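Local coordinates for protein toll-receptor-related 2 (Hydra vulgaris, PDB 4W8H) that probably relays signals inside the cell, through its Toll/interleukin-1 receptor (TIR) domain, as part of a Toll-related membrane receptor, at residues T4-I9 with G31-V36; V24-R29 with N121-I126. All blocks are in the same frame, centred on the assembly; numbering follows the deposited sequence. Where two conformers were deposited one is given.

Interaction 1. Residues T4-I9 with G31-V36; sequences TYDVNI and GIKTFV
A water ties Gly31 to Asp6, donating to Gly31 O and to Asp6 OD2, where the chain leaves helix 16-29 through a Schellman motif. Ile32 follows, its CG2 lying 3.7 Å from Asp6 CB and also reaching Val7 CG2. At Lys33 the two segments lock together. Its amide N donates to Asp6 OD2 at 2.9 Å, nearly straight (165°) and on the anti lone pair of the carboxylate, while Lys33 O receives Val7 N at 3.2 Å and, weakly, Asp6 N. The Lys33 side chain, bent at chi3, runs past the carboxylate and ends in a weak hydrogen bond from NZ to Thr4 O. NZ stops 5.0 Å from Asp6 OD2, so any attraction between the two charges acts at a distance. From here the chains pair as parallel strands, the edge strand 34-35 beside strand 5-10, closing the first beta-alpha-beta unit of the flavodoxin-like TIR fold. Thr34 lies beside Val7 on the face packed by helices 16-29 and 115-127; its CG2 packs 3.5 Å from Ile9 CG1, and its OG1 donates to Ile32 O from above the carbonyl plane. Phe35 N donates to Val7 O at 2.8 Å, and Phe35 O accepts Ile9 N. With CG anti to the backbone N (chi1 -170°), Phe35 runs beside the Asn8 side chain, its ring nearly perpendicular to the amide plane, and turns its edge to the Tyr5 face in a T-shaped stack, planes 77° apart and CD2 3.7 Å from Tyr5 CE2. Phe35 CB sits over that same face in a CH-pi contact, while Thr4 CG2 lies against the rim of the opposite one.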
# COMPACT_ATOMS: atom_id res chain seq x y z
N THR A 4 13.15 5.74 6.50
CA THR A 4 13.19 4.75 7.56
C THR A 4 12.55 3.44 7.17
O THR A 4 13.08 2.39 7.46
CB THR A 4 12.50 5.30 8.84
OG1 THR A 4 13.25 6.42 9.31
CG2 THR A 4 12.44 4.27 9.97
N TYR A 5 11.37 3.51 6.55
CA TYR A 5 10.64 2.33 6.09
C TYR A 5 10.77 2.24 4.59
O TYR A 5 10.79 3.24 3.88
CB TYR A 5 9.17 2.45 6.49
CG TYR A 5 8.97 2.55 7.97
CD1 TYR A 5 8.82 1.41 8.74
CD2 TYR A 5 8.90 3.77 8.61
CE1 TYR A 5 8.62 1.46 10.09
CE2 TYR A 5 8.71 3.84 9.99
CZ TYR A 5 8.58 2.67 10.71
OH TYR A 5 8.41 2.67 12.06
N ASP A 6 10.82 1.00 4.08
CA ASP A 6 10.74 0.82 2.63
C ASP A 6 9.33 1.11 2.11
O ASP A 6 9.17 1.75 1.06
CB ASP A 6 11.09 -0.61 2.24
CG ASP A 6 12.48 -0.94 2.57
OD1 ASP A 6 13.35 -0.34 1.90
OD2 ASP A 6 12.73 -1.80 3.45
N VAL A 7 8.32 0.67 2.84
CA VAL A 7 6.94 0.83 2.38
C VAL A 7 6.00 1.08 3.52
O VAL A 7 6.20 0.59 4.62
CB VAL A 7 6.39 -0.38 1.60
CG1 VAL A 7 7.06 -0.52 0.30
CG2 VAL A 7 6.48 -1.65 2.40
N ASN A 8 5.00 1.89 3.22
CA ASN A 8 3.86 2.08 4.05
C ASN A 8 2.67 1.35 3.41
O ASN A 8 2.58 1.27 2.20
CB ASN A 8 3.59 3.58 4.08
CG ASN A 8 2.30 3.93 4.61
OD1 ASN A 8 1.89 3.39 5.63
ND2 ASN A 8 1.61 4.86 3.95
N ILE A 9 1.78 0.80 4.23
CA ILE A 9 0.66 0.04 3.66
C ILE A 9 -0.60 0.78 3.95
O ILE A 9 -0.97 0.98 5.09
CB ILE A 9 0.53 -1.35 4.30
CG1 ILE A 9 1.89 -2.03 4.45
CG2 ILE A 9 -0.50 -2.21 3.50
CD1 ILE A 9 2.53 -2.41 3.20
N GLY A 31 12.70 -9.14 4.60
CA GLY A 31 13.57 -8.08 5.03
C GLY A 31 13.16 -6.67 4.67
O GLY A 31 13.96 -5.74 4.78
N ILE A 32 11.91 -6.51 4.25
CA ILE A 32 11.39 -5.22 3.86
C ILE A 32 10.78 -4.55 5.09
O ILE A 32 9.93 -5.10 5.76
CB ILE A 32 10.39 -5.38 2.69
CG1 ILE A 32 11.16 -5.90 1.45
CG2 ILE A 32 9.64 -4.05 2.43
CD1 ILE A 32 10.28 -6.39 0.32
N LYS A 33 11.22 -3.33 5.36
CA LYS A 33 10.81 -2.58 6.53
C LYS A 33 9.47 -1.90 6.20
O LYS A 33 9.36 -1.15 5.22
CB LYS A 33 11.84 -1.50 6.88
CG LYS A 33 13.22 -2.03 7.14
CD LYS A 33 14.23 -0.87 7.43
CE LYS A 33 14.50 0.02 6.19
NZ LYS A 33 15.51 1.13 6.41
N THR A 34 8.45 -2.22 6.98
CA THR A 34 7.07 -1.86 6.68
C THR A 34 6.44 -1.03 7.77
O THR A 34 6.53 -1.37 8.96
CB THR A 34 6.29 -3.17 6.45
OG1 THR A 34 6.98 -3.98 5.48
CG2 THR A 34 4.91 -2.94 5.97
N PHE A 35 5.78 0.07 7.39
CA PHE A 35 4.94 0.85 8.31
C PHE A 35 3.53 0.30 8.23
O PHE A 35 2.93 0.25 7.16
CB PHE A 35 4.93 2.33 7.93
CG PHE A 35 4.28 3.21 8.96
CD1 PHE A 35 2.91 3.18 9.13
CD2 PHE A 35 5.03 4.08 9.73
CE1 PHE A 35 2.30 3.99 10.09
CE2 PHE A 35 4.41 4.91 10.66
CZ PHE A 35 3.07 4.85 10.84
N VAL A 36 3.01 -0.10 9.37
CA VAL A 36 1.66 -0.64 9.47
C VAL A 36 0.94 0.01 10.60
O VAL A 36 1.41 0.01 11.76
CB VAL A 36 1.62 -2.16 9.60
CG1 VAL A 36 2.46 -2.62 10.75
CG2 VAL A 36 0.19 -2.66 9.74
O HOH W 1 14.79 -3.29 3.70

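Interaction 2. Residues V24-R29 with N121-I126; sequences VFKLER and NLFRDI. Unlike the reference sequence in segment 24-29: Lys26 (reference Glu), Leu27 (reference Val).
Leu27 of helix 16-29 meets Leu122, Phe123 and Ile126 of the C-terminal helix 115-127, joining two helices that pack on the same side of the parallel sheet in this flavodoxin-like TIR domain. The short helical segments cross at -53° with their axes 11.6 Å apart, a wide separation bridged by side-chain ends. The apolar contacts converge on one methyl group, Leu27 CD2. It touches Ile126 CD1 at 3.6 Å, the two side chains meeting at about a right angle, and lies 3.8 Å from Phe123 CE1, with Leu122 CD2 more loosely placed at 4.3 Å. Ile126 reaches across because its chain is extended beyond CG1 (chi2 175°), which carries CD1 out from the helix. Leu27 also rests on Ile9 and Thr34 of the sheet, and Ile32 fills in beside Phe123 and Ile126, so the buried side of the contact merges with the packing over the strands. A polar rim borders this apolar patch. Lys26, a residue that differs from the reference sequence, as does Leu27, makes a cation-pi interaction with Trp119, one helical turn before Phe123. The end of the Phe123 side chain comes near the same lysine, its CZ 3.9 Å from Lys26 O, which lies oblique to the ring.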
# COMPACT_ATOMS: atom_id res chain seq x y z
N VAL A 24 1.86 -8.09 4.90
CA VAL A 24 2.89 -7.61 5.83
C VAL A 24 3.81 -8.74 6.26
O VAL A 24 5.02 -8.59 6.31
CB VAL A 24 2.25 -6.94 7.06
CG1 VAL A 24 3.25 -6.67 8.15
CG2 VAL A 24 1.55 -5.66 6.67
N PHE A 25 3.23 -9.90 6.57
CA PHE A 25 3.99 -11.08 6.94
C PHE A 25 5.07 -11.38 5.92
O PHE A 25 6.23 -11.57 6.31
CB PHE A 25 3.02 -12.25 7.07
CG PHE A 25 3.64 -13.54 7.54
CD1 PHE A 25 4.08 -13.66 8.83
CD2 PHE A 25 3.67 -14.64 6.72
CE1 PHE A 25 4.60 -14.88 9.29
CE2 PHE A 25 4.19 -15.85 7.18
CZ PHE A 25 4.64 -15.95 8.45
N LYS A 26 4.73 -11.42 4.65
CA LYS A 26 5.71 -11.75 3.62
C LYS A 26 6.73 -10.65 3.42
O LYS A 26 7.93 -10.94 3.20
CB LYS A 26 5.01 -12.10 2.34
CG LYS A 26 4.45 -13.52 2.39
CD LYS A 26 3.99 -14.01 1.07
CE LYS A 26 5.08 -14.09 0.01
NZ LYS A 26 6.31 -14.82 0.38
N LEU A 27 6.29 -9.39 3.47
CA LEU A 27 7.23 -8.30 3.32
C LEU A 27 8.29 -8.34 4.40
O LEU A 27 9.49 -8.24 4.12
CB LEU A 27 6.49 -6.96 3.35
CG LEU A 27 5.66 -6.59 2.12
CD1 LEU A 27 4.68 -5.46 2.48
CD2 LEU A 27 6.53 -6.16 0.95
N GLU A 28 7.87 -8.52 5.65
CA GLU A 28 8.80 -8.49 6.77
C GLU A 28 9.73 -9.70 6.72
O GLU A 28 10.93 -9.59 7.03
CB GLU A 28 8.03 -8.33 8.09
CG GLU A 28 7.38 -6.93 8.20
CD GLU A 28 6.81 -6.63 9.55
OE1 GLU A 28 6.33 -7.54 10.25
OE2 GLU A 28 6.83 -5.44 9.90
N ARG A 29 9.20 -10.85 6.30
CA ARG A 29 10.08 -12.04 6.17
C ARG A 29 11.16 -11.83 5.11
O ARG A 29 12.26 -12.39 5.20
CB ARG A 29 9.25 -13.27 5.85
CG ARG A 29 8.53 -13.79 7.09
CD ARG A 29 7.52 -14.86 6.76
NE ARG A 29 8.16 -16.06 6.23
CZ ARG A 29 8.54 -17.11 6.96
NH1 ARG A 29 8.33 -17.12 8.27
NH2 ARG A 29 9.12 -18.16 6.38
N ASN A 121 7.35 -9.56 -8.45
CA ASN A 121 7.19 -8.22 -8.98
C ASN A 121 7.11 -7.16 -7.88
O ASN A 121 7.72 -6.10 -7.98
CB ASN A 121 5.93 -8.13 -9.85
CG ASN A 121 6.05 -8.91 -11.16
OD1 ASN A 121 7.13 -9.33 -11.57
ND2 ASN A 121 4.91 -9.11 -11.81
N LEU A 122 6.37 -7.47 -6.83
CA LEU A 122 6.24 -6.54 -5.72
C LEU A 122 7.60 -6.29 -5.08
O LEU A 122 8.02 -5.13 -4.88
CB LEU A 122 5.26 -7.12 -4.70
CG LEU A 122 5.04 -6.28 -3.45
CD1 LEU A 122 4.50 -4.86 -3.78
CD2 LEU A 122 4.07 -6.95 -2.50
N PHE A 123 8.31 -7.36 -4.74
CA PHE A 123 9.56 -7.19 -4.03
C PHE A 123 10.58 -6.49 -4.93
O PHE A 123 11.38 -5.68 -4.46
CB PHE A 123 10.12 -8.53 -3.58
CG PHE A 123 9.31 -9.25 -2.54
CD1 PHE A 123 8.28 -8.65 -1.84
CD2 PHE A 123 9.52 -10.58 -2.36
CE1 PHE A 123 7.54 -9.35 -0.92
CE2 PHE A 123 8.79 -11.29 -1.43
CZ PHE A 123 7.78 -10.68 -0.72
N ARG A 124 10.58 -6.77 -6.22
CA ARG A 124 11.52 -6.13 -7.15
C ARG A 124 11.31 -4.62 -7.18
O ARG A 124 12.26 -3.84 -7.22
CB ARG A 124 11.34 -6.75 -8.53
CG ARG A 124 12.31 -6.26 -9.57
CD ARG A 124 11.87 -6.72 -10.94
NE ARG A 124 12.00 -8.16 -11.13
CZ ARG A 124 11.05 -8.98 -11.58
NH1 ARG A 124 11.36 -10.25 -11.73
NH2 ARG A 124 9.83 -8.56 -11.91
N ASP A 125 10.05 -4.21 -7.20
CA ASP A 125 9.79 -2.79 -7.25
C ASP A 125 10.24 -2.09 -5.98
O ASP A 125 10.84 -0.99 -6.02
CB ASP A 125 8.34 -2.43 -7.53
CG ASP A 125 8.19 -0.95 -7.83
OD1 ASP A 125 8.72 -0.50 -8.86
OD2 ASP A 125 7.62 -0.22 -7.03
N ILE A 126 9.94 -2.71 -4.85
CA ILE A 126 10.30 -2.14 -3.56
C ILE A 126 11.81 -2.01 -3.48
O ILE A 126 12.33 -0.97 -3.03
CB ILE A 126 9.75 -3.00 -2.43
CG1 ILE A 126 8.22 -2.92 -2.49
CG2 ILE A 126 10.35 -2.55 -1.08
CD1 ILE A 126 7.53 -3.81 -1.52

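Interactions 1 and 2 share helix 16-29 and the chain that leaves it: one pairs the strands at either end of this helix, the other sets the helix itself against the C-terminal helix. Interaction 1 runs from exposed polar residues and a bound water into buried strand pairing, held by backbone hydrogen bonds and an aromatic stack. Interaction 2 is smaller, mostly buried and apolar, with methyl and ring contacts in place of directional bonds. They meet through Ile32, whose N probably hydrogen-bonds to Leu27 O and whose CD1 packs against Phe123 CD1, and again where Val7 CG1 touches Ile126 CD1, 3.8 Å away.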